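Local coordinates for protein cytochrome P450 (Bacillus megaterium, PDB 5L92) that binds heme and steroids such as corticosterone and, as a cytochrome P450 monooxygenase, probably hydroxylates the bound steroid, at residues A[93-96]-A[97-100]; A[59-62]-A[63-67]; A[106-109]-A[110-113]; A[199-202]-A[203-206]. One frame throughout, in Å; residues are numbered along the deposited sequence.

Interaction 1 (A[93-96]-A[97-100]). With HEM (protoporphyrin IX containing Fe), chain C.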
# COMPACT_ATOMS: atom_id res chain seq x y z
N ALA A 93 -3.12 -0.33 20.68
CA ALA A 93 -1.78 -0.56 21.21
C ALA A 93 -1.60 -2.00 21.66
O ALA A 93 -0.55 -2.61 21.40
CB ALA A 93 -1.51 0.40 22.37
N GLU A 94 -2.61 -2.57 22.33
CA GLU A 94 -2.57 -3.97 22.73
C GLU A 94 -2.41 -4.90 21.52
O GLU A 94 -1.58 -5.81 21.53
CB GLU A 94 -3.84 -4.32 23.52
CG GLU A 94 -4.08 -3.48 24.78
CD GLU A 94 -5.53 -3.52 25.28
OE1 GLU A 94 -6.29 -4.44 24.88
OE2 GLU A 94 -5.92 -2.61 26.06
N MET A 95 -3.20 -4.69 20.46
CA MET A 95 -3.10 -5.56 19.28
C MET A 95 -1.73 -5.43 18.61
O MET A 95 -1.07 -6.44 18.31
CB MET A 95 -4.21 -5.22 18.28
CG MET A 95 -5.63 -5.59 18.74
SD MET A 95 -5.88 -7.37 18.95
CE MET A 95 -5.62 -7.53 20.72
N ARG A 96 -1.31 -4.20 18.37
CA ARG A 96 -0.04 -3.96 17.69
C ARG A 96 1.12 -4.51 18.51
O ARG A 96 2.11 -5.00 17.95
CB ARG A 96 0.10 -2.44 17.44
CG ARG A 96 1.47 -1.94 17.15
CD ARG A 96 1.89 -2.23 15.72
NE ARG A 96 1.43 -1.21 14.80
CZ ARG A 96 2.18 -0.53 13.94
NH1 ARG A 96 3.49 -0.70 13.86
NH2 ARG A 96 1.60 0.36 13.14
N ALA A 97 0.98 -4.50 19.83
CA ALA A 97 2.01 -5.03 20.70
C ALA A 97 2.30 -6.50 20.42
O ALA A 97 3.43 -6.94 20.58
CB ALA A 97 1.61 -4.83 22.16
N LEU A 98 1.30 -7.26 19.97
CA LEU A 98 1.47 -8.70 19.77
C LEU A 98 2.24 -9.07 18.51
O LEU A 98 2.70 -10.20 18.41
CB LEU A 98 0.12 -9.39 19.71
CG LEU A 98 -0.72 -9.31 20.97
CD1 LEU A 98 -1.94 -10.11 20.68
CD2 LEU A 98 -0.00 -9.86 22.21
N VAL A 99 2.36 -8.15 17.56
CA VAL A 99 2.98 -8.42 16.28
C VAL A 99 4.18 -7.53 15.99
O VAL A 99 4.88 -7.78 15.00
CB VAL A 99 1.95 -8.26 15.13
CG1 VAL A 99 0.86 -9.30 15.24
CG2 VAL A 99 1.37 -6.83 15.16
N ASN A 100 4.42 -6.49 16.78
CA ASN A 100 5.47 -5.52 16.47
C ASN A 100 6.81 -6.21 16.26
O ASN A 100 7.45 -6.05 15.21
CB ASN A 100 5.57 -4.49 17.59
CG ASN A 100 5.05 -3.14 17.17
OD1 ASN A 100 5.07 -2.80 15.99
ND2 ASN A 100 4.59 -2.35 18.13
CHA HEM C . -0.69 0.51 7.52
CHB HEM C . 1.13 1.99 3.23
CHC HEM C . 3.25 -2.28 2.57
CHD HEM C . 1.02 -3.86 6.56
C1A HEM C . -0.33 1.29 6.43
C2A HEM C . -0.62 2.69 6.27
C3A HEM C . -0.13 3.09 5.09
C4A HEM C . 0.51 1.96 4.46
CMA HEM C . -0.22 4.51 4.50
CAA HEM C . -1.40 3.58 7.29
CBA HEM C . -2.87 3.20 7.39
CGA HEM C . -3.68 4.26 8.10
O1A HEM C . -3.12 5.12 8.79
O2A HEM C . -4.92 4.27 7.97
C1B HEM C . 1.91 1.00 2.68
C2B HEM C . 2.77 1.10 1.50
C3B HEM C . 3.33 -0.11 1.33
C4B HEM C . 2.84 -0.99 2.37
CMB HEM C . 2.99 2.38 0.68
CAB HEM C . 4.37 -0.58 0.29
CBB HEM C . 5.20 0.25 -0.36
C1C HEM C . 2.83 -3.08 3.60
C2C HEM C . 3.12 -4.48 3.75
C3C HEM C . 2.53 -4.90 4.86
C4C HEM C . 1.79 -3.81 5.43
CMC HEM C . 4.03 -5.35 2.85
CAC HEM C . 2.61 -6.36 5.32
CBC HEM C . 3.09 -6.65 6.52
C1D HEM C . 0.36 -2.83 7.18
C2D HEM C . -0.42 -2.95 8.39
C3D HEM C . -0.90 -1.74 8.69
C4D HEM C . -0.45 -0.83 7.63
CMD HEM C . -0.60 -4.30 9.14
CAD HEM C . -1.79 -1.31 9.88
CBD HEM C . -0.93 -0.78 11.05
CGD HEM C . -1.74 -0.20 12.19
O1D HEM C . -1.21 -0.10 13.32
O2D HEM C . -2.91 0.20 12.01
NA HEM C . 0.38 0.85 5.32
NB HEM C . 1.97 -0.29 3.16
NC HEM C . 1.99 -2.71 4.64
ND HEM C . 0.28 -1.53 6.73
FE HEM C . 1.25 -0.93 5.00

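Interaction 2 (A[59-62]-A[63-67])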
# COMPACT_ATOMS: atom_id res chain seq x y z
N LEU A 59 -3.46 12.70 10.84
CA LEU A 59 -2.94 11.37 11.15
C LEU A 59 -2.33 11.27 12.54
O LEU A 59 -2.34 10.18 13.12
CB LEU A 59 -1.92 10.92 10.10
CG LEU A 59 -2.41 10.66 8.68
CD1 LEU A 59 -1.26 10.23 7.81
CD2 LEU A 59 -3.56 9.64 8.64
N GLU A 60 -1.79 12.35 13.10
CA GLU A 60 -1.26 12.26 14.46
C GLU A 60 -2.37 12.29 15.51
O GLU A 60 -2.24 11.67 16.57
CB GLU A 60 -0.27 13.39 14.75
CG GLU A 60 1.13 13.08 14.29
CD GLU A 60 2.06 14.29 14.36
OE1 GLU A 60 1.67 15.34 14.93
OE2 GLU A 60 3.19 14.18 13.84
N GLN A 61 -3.45 13.01 15.25
CA GLN A 61 -4.47 13.23 16.28
C GLN A 61 -5.50 12.10 16.25
O GLN A 61 -6.66 12.26 15.86
CB GLN A 61 -5.09 14.60 16.12
CG GLN A 61 -4.13 15.72 16.46
CD GLN A 61 -4.87 17.00 16.76
OE1 GLN A 61 -5.34 17.68 15.86
NE2 GLN A 61 -5.00 17.31 18.04
N LYS A 62 -5.01 10.94 16.70
CA LYS A 62 -5.74 9.67 16.72
C LYS A 62 -7.01 9.72 17.55
O LYS A 62 -7.96 8.99 17.27
CB LYS A 62 -4.84 8.58 17.29
CG LYS A 62 -4.36 8.99 18.73
CD LYS A 62 -3.13 8.29 19.23
CE LYS A 62 -2.76 8.82 20.60
NZ LYS A 62 -1.61 9.73 20.55
N ASN A 63 -7.04 10.53 18.61
CA ASN A 63 -8.21 10.58 19.47
C ASN A 63 -9.25 11.56 18.95
O ASN A 63 -10.38 11.57 19.44
CB ASN A 63 -7.80 10.93 20.90
CG ASN A 63 -6.94 9.83 21.53
OD1 ASN A 63 -7.22 8.64 21.35
ND2 ASN A 63 -5.85 10.21 22.19
N ILE A 64 -8.91 12.35 17.94
CA ILE A 64 -9.88 13.22 17.28
C ILE A 64 -10.31 12.64 15.94
O ILE A 64 -11.51 12.57 15.66
CB ILE A 64 -9.32 14.65 17.12
CG1 ILE A 64 -9.14 15.26 18.51
CG2 ILE A 64 -10.25 15.50 16.28
CD1 ILE A 64 -8.61 16.69 18.49
N PHE A 65 -9.36 12.13 15.15
CA PHE A 65 -9.63 11.63 13.81
C PHE A 65 -9.56 10.12 13.91
O PHE A 65 -8.47 9.52 13.92
CB PHE A 65 -8.66 12.23 12.79
CG PHE A 65 -8.80 13.71 12.65
CD1 PHE A 65 -9.79 14.26 11.86
CD2 PHE A 65 -7.96 14.55 13.32
CE1 PHE A 65 -9.93 15.64 11.75
CE2 PHE A 65 -8.07 15.91 13.20
CZ PHE A 65 -9.07 16.45 12.42
N SER A 66 -10.73 9.50 13.99
CA SER A 66 -10.86 8.09 14.29
C SER A 66 -10.57 7.24 13.07
O SER A 66 -10.90 7.62 11.95
CB SER A 66 -12.28 7.80 14.80
OG SER A 66 -12.46 6.44 15.11
N SER A 67 -10.08 6.05 13.35
CA SER A 67 -9.85 5.04 12.37
C SER A 67 -10.95 3.94 12.43
O SER A 67 -10.94 3.01 11.67
CB SER A 67 -8.48 4.43 12.54
OG SER A 67 -7.45 5.26 12.15

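Interaction 3 (A[106-109]-A[110-113])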
# COMPACT_ATOMS: atom_id res chain seq x y z
N LYS A 106 15.15 -5.27 11.84
CA LYS A 106 16.10 -6.36 12.04
C LYS A 106 15.43 -7.71 11.87
O LYS A 106 16.03 -8.63 11.29
CB LYS A 106 16.79 -6.22 13.41
CG LYS A 106 17.71 -4.93 13.53
CD LYS A 106 19.06 -5.03 12.74
CE LYS A 106 19.87 -3.72 12.89
NZ LYS A 106 21.35 -3.83 12.55
N ALA A 107 14.16 -7.84 12.27
CA ALA A 107 13.44 -9.08 11.99
C ALA A 107 13.43 -9.38 10.50
O ALA A 107 13.56 -10.54 10.07
CB ALA A 107 12.00 -9.00 12.53
N MET A 108 13.30 -8.33 9.69
CA MET A 108 13.05 -8.50 8.26
C MET A 108 14.33 -8.67 7.46
O MET A 108 14.27 -9.19 6.35
CB MET A 108 12.24 -7.31 7.73
CG MET A 108 10.82 -7.25 8.33
SD MET A 108 9.76 -8.61 7.78
CE MET A 108 9.87 -9.80 9.12
N LYS A 109 15.47 -8.27 8.01
CA LYS A 109 16.76 -8.53 7.36
C LYS A 109 17.03 -10.03 7.25
O LYS A 109 17.78 -10.46 6.37
CB LYS A 109 17.88 -7.83 8.13
CG LYS A 109 19.19 -7.72 7.35
CD LYS A 109 20.37 -7.38 8.26
CE LYS A 109 21.68 -7.44 7.49
NZ LYS A 109 22.85 -7.44 8.41
N ALA A 110 16.44 -10.82 8.15
CA ALA A 110 16.46 -12.27 8.01
C ALA A 110 15.84 -12.74 6.70
O ALA A 110 16.17 -13.82 6.20
CB ALA A 110 15.71 -12.91 9.18
N TRP A 111 14.91 -11.97 6.13
CA TRP A 111 14.25 -12.40 4.91
C TRP A 111 15.01 -12.04 3.63
O TRP A 111 14.60 -12.47 2.55
CB TRP A 111 12.85 -11.80 4.82
CG TRP A 111 11.84 -12.47 5.70
CD1 TRP A 111 11.57 -12.19 7.01
CD2 TRP A 111 10.95 -13.52 5.33
NE1 TRP A 111 10.58 -13.01 7.48
CE2 TRP A 111 10.19 -13.84 6.46
CE3 TRP A 111 10.72 -14.22 4.14
CZ2 TRP A 111 9.22 -14.84 6.44
CZ3 TRP A 111 9.76 -15.20 4.12
CH2 TRP A 111 9.02 -15.50 5.27
N GLU A 112 16.10 -11.29 3.74
CA GLU A 112 16.81 -10.85 2.53
C GLU A 112 17.19 -12.01 1.63
O GLU A 112 16.90 -11.94 0.42
CB GLU A 112 18.04 -10.03 2.89
CG GLU A 112 17.72 -8.60 3.27
CD GLU A 112 18.92 -7.68 3.12
OE1 GLU A 112 19.54 -7.65 2.02
OE2 GLU A 112 19.26 -7.00 4.12
N PRO A 113 17.83 -13.09 2.12
CA PRO A 113 18.25 -14.16 1.20
C PRO A 113 17.09 -14.91 0.59
O PRO A 113 17.21 -15.39 -0.54
CB PRO A 113 19.11 -15.09 2.10
CG PRO A 113 19.41 -14.28 3.34
CD PRO A 113 18.20 -13.38 3.51

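Interaction 4 (A[199-202]-A[203-206])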
# COMPACT_ATOMS: atom_id res chain seq x y z
N TYR A 199 -10.59 -19.01 8.49
CA TYR A 199 -11.03 -19.86 9.60
C TYR A 199 -10.58 -21.29 9.40
O TYR A 199 -10.18 -21.96 10.36
CB TYR A 199 -12.54 -19.79 9.76
CG TYR A 199 -12.95 -18.58 10.57
CD1 TYR A 199 -12.58 -18.47 11.89
CD2 TYR A 199 -13.69 -17.55 10.01
CE1 TYR A 199 -12.93 -17.40 12.65
CE2 TYR A 199 -14.07 -16.46 10.77
CZ TYR A 199 -13.68 -16.40 12.10
OH TYR A 199 -13.99 -15.33 12.90
N ARG A 200 -10.61 -21.78 8.16
CA ARG A 200 -10.07 -23.11 7.88
C ARG A 200 -8.57 -23.16 8.18
O ARG A 200 -8.11 -24.03 8.93
CB ARG A 200 -10.37 -23.51 6.44
CG ARG A 200 -9.93 -24.92 6.08
CD ARG A 200 -10.40 -25.31 4.70
NE ARG A 200 -10.08 -24.34 3.67
CZ ARG A 200 -8.88 -24.17 3.13
NH1 ARG A 200 -7.83 -24.90 3.52
NH2 ARG A 200 -8.72 -23.25 2.19
N ILE A 201 -7.80 -22.23 7.68
CA ILE A 201 -6.39 -22.19 7.98
C ILE A 201 -6.12 -22.27 9.49
O ILE A 201 -5.25 -22.97 9.94
CB ILE A 201 -5.74 -20.91 7.44
CG1 ILE A 201 -5.91 -20.80 5.95
CG2 ILE A 201 -4.29 -20.86 7.81
CD1 ILE A 201 -5.28 -21.90 5.20
N ILE A 202 -6.87 -21.52 10.25
CA ILE A 202 -6.72 -21.48 11.69
C ILE A 202 -6.92 -22.88 12.30
O ILE A 202 -6.15 -23.32 13.12
CB ILE A 202 -7.63 -20.38 12.28
CG1 ILE A 202 -7.15 -19.02 11.82
CG2 ILE A 202 -7.67 -20.38 13.78
CD1 ILE A 202 -8.13 -17.91 12.13
N GLU A 203 -7.97 -23.55 11.88
CA GLU A 203 -8.27 -24.90 12.33
C GLU A 203 -7.08 -25.78 12.02
O GLU A 203 -6.61 -26.50 12.86
CB GLU A 203 -9.48 -25.47 11.61
CG GLU A 203 -10.84 -25.10 12.17
CD GLU A 203 -11.98 -25.15 11.13
OE1 GLU A 203 -12.07 -26.10 10.31
OE2 GLU A 203 -12.79 -24.21 11.14
N GLU A 204 -6.59 -25.71 10.79
CA GLU A 204 -5.46 -26.54 10.39
C GLU A 204 -4.23 -26.28 11.26
O GLU A 204 -3.48 -27.22 11.57
CB GLU A 204 -5.11 -26.30 8.92
CG GLU A 204 -6.18 -26.65 7.95
CD GLU A 204 -5.81 -26.31 6.51
OE1 GLU A 204 -4.79 -25.59 6.28
OE2 GLU A 204 -6.52 -26.75 5.60
N LYS A 205 -3.99 -25.03 11.65
CA LYS A 205 -2.82 -24.68 12.43
C LYS A 205 -2.93 -24.98 13.91
O LYS A 205 -1.93 -25.10 14.59
CB LYS A 205 -2.41 -23.24 12.20
CG LYS A 205 -2.10 -22.96 10.75
CD LYS A 205 -0.98 -22.00 10.52
CE LYS A 205 -0.62 -21.94 9.05
NZ LYS A 205 0.66 -22.60 8.82
N ARG A 206 -4.13 -25.10 14.43
CA ARG A 206 -4.29 -25.47 15.83
C ARG A 206 -3.79 -26.89 16.02
O ARG A 206 -3.36 -27.26 17.08
CB ARG A 206 -5.74 -25.41 16.24
CG ARG A 206 -6.17 -24.04 16.59
CD ARG A 206 -7.24 -24.04 17.63
NE ARG A 206 -7.19 -22.76 18.26
CZ ARG A 206 -7.97 -21.77 17.91
NH1 ARG A 206 -8.89 -21.96 16.98
NH2 ARG A 206 -7.86 -20.62 18.54

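Interaction 1 (A[93-96]-A[97-100])
R96 and N100 meet where helix 91-97 runs out. This is the C-helix region of the P450 fold, and R96 belongs to its heme propionate site. The polar side-chain contacts centre on the R96 guanidinium. CG lies opposite the backbone N (chi1 162°), and the chain then bends at chi2 and chi3, carrying the guanidinium past the N100 amide to the heme. Two N-H groups hydrogen-bond one propionate oxygen, R96 NE at 3.2 Å and R96 NH2 at 2.9 Å from HEM O1D. NH2 also bonds the carbonyl of F351. H92, H350 and R294 make further hydrogen bonds to the heme. At another part of the guanidinium edge, R96 NH1 points almost straight at N100 OD1 (176°), but at 3.4 Å this bond is weak. The amide plane is turned 61° from the guanidinium. With an alanine here, propionate O1D would probably lose two of its donors, and N100 OD1 its NH1 partner.

The backbone bonds mark the winding-down of the helix. A97 N still reaches A93 O, four residues back. L98 N and V99 N then bond three residues back, to M95 O and R96 O. N100 N adds a weak bond to R96 O.

The apolar contacts are slight here. M95 CE comes within 4.5 Å of L98 CD1, while V99 packs on F235, I213 and L217. The aliphatic part of R96 is closer to the amide: R96 CD sits 3.2 Å from N100 OD1, and R96 CG sits 3.3 Å from N100 ND2.

Interaction 2 (A[59-62]-A[63-67])
Q61 and I64 share the same first torsion: Q61 CG (chi1 -69°) and I64 CG1 (chi1 -65°) each sit beside their own backbone N and point away from the carbonyl carbon. With these torsions, and with the turn between them, the side chains lie alongside and point the same way. Q61 NE2 comes 3.7 Å from I64 CD1, an amide nitrogen against a methyl group. The F65 ring meets both: F65 CD2 lies 4.0 Å from Q61 CB, and I64 CG2 sits over one face, offset toward the rim.

Q61 O closes the turn that follows by accepting two N-H groups. I64 N is 3.1 Å from Q61 O. F65 N is 2.8 Å from Q61 O and lies nearly along the C=O axis, with an N-H...O angle of 169°. The same oxygen lies near the plane of the F65 ring, at its edge. K62 and N63 also run side by side, with K62 CE 3.7 Å from N63 ND2.

Beyond the turn, F65 packs on R294 and V300. S66 OG bonds D88, and the S66 backbone pairs with I295.

Q61 is the first residue to leave the helical conformation. It also centres an inverse gamma turn, with a weak bond from K62 N to E60 O (2.9 Å). The chain thus passes from helix 52-60 into strand 65-66, an outermost strand of the five-stranded mixed sheet. This helix-to-edge-strand connection is part of the beta-rich region of the P450 fold.

Interaction 3 (A[106-109]-A[110-113])
M108 and W111 form a Met-aromatic contact at the type I beta turn K109-E112, which links helix 105-109 to helix 112-125. Their side chains run alongside each other and point the same way. M108 bends at chi2 and chi3, which brings its methyl to the pyrrole part of the indole. M108 CE is 3.6 Å from W111 CD1 and also close to W111 NE1. M108 SD lies 4.8 Å from the centroid of the W111 five-membered ring. It approaches obliquely, 44° off the ring normal.

The backbone closes the turn. E112 N bonds K109 O at 3.2 Å, with an N-H...O angle of 163°. W111 N bonds M108 O at 2.9 Å. A weak bond joins A110 N to A107 O. K109 and E112 meet through the lysine chain: K109 CG is 3.3 Å from E112 OE2, while K109 NZ stays 5.6 Å from it.

W111 also packs on D149 and I150 of helix 141-151 and makes a cation-pi contact with K114. M108 reaches L357 of helix 355-372. A serine in place of the tryptophan would probably leave the M108 methyl without its aromatic neighbour and K114 without its ring.

Dispersion and sulfur-aromatic attraction thus carry the side-chain contact between M108 and W111. The K109 and E112 charges, too far apart to pair, probably attract each other only weakly.

Interaction 4 (A[199-202]-A[203-206])
I201 and I202 are the buried, packed part of this turn of the long helix 177-207, the G helix of the P450 fold. The chains of K205 and R206 lie along them at the margin. I202 CG2 is 3.8 Å from R206 NH1 and meets the guanidinium obliquely. I202 continues onto L218 of helix 213-222 and V233 of helix 229-245. Next to it, I201 runs alongside K205, with I201 CG2 4.0 Å from K205 CE. Both charged ends have acidic partners outside the segments: K205 NZ forms a salt bridge with D212 and a hydrogen bond with the carbonyl of G152, and R206 NH2 forms a salt bridge with D229.

The outer flank is looser. R200 and E204 are exposed, one turn apart, and point the same way. A chi1 of -176° extends R200 away from its backbone N, and a bend at chi3 swings the guanidinium toward the glutamate. Their salt bridge is single: R200 NH1 to E204 OE2, 3.1 Å. E204 OE2 lies at the guanidinium edge. The hydrogen bond is weak, with an N-H...O angle of 135°; the two planes are 62° apart. R200 also makes a cation-pi contact with Y197.

Regular helix bonds run beneath both flanks. E204 N to R200 O is 2.9 Å, and K205 N to I201 O and R206 N to I202 O are each 3.0 Å.

The chemistry is divided accordingly. Isoleucines fill the inner side. K221 lies close to R206, and D229 probably offsets these like charges. The outer ion pair probably adds less to holding the helix than the buried packing does.

The four contacts follow one another along the chain without touching, and three lie around the heme. Interaction 1 binds a propionate directly, and its R96 side chain is about 9 Å from corticosterone. Interaction 2 is a step removed: its F65 packs on R294, another heme-binding residue, and the K62 side chain is about 9 Å from the heme. Interaction 3 also lies near the heme, with the M108 side chain about 7 Å from it and about 10 Å from that of C352, the axial iron ligand. Nearest atoms of interactions 1 and 3 are about 6 Å apart. Interaction 4 is remote from these sites, yet V99 of interaction 1 and I202 of interaction 4 both pack on helices 213-222 and 229-245.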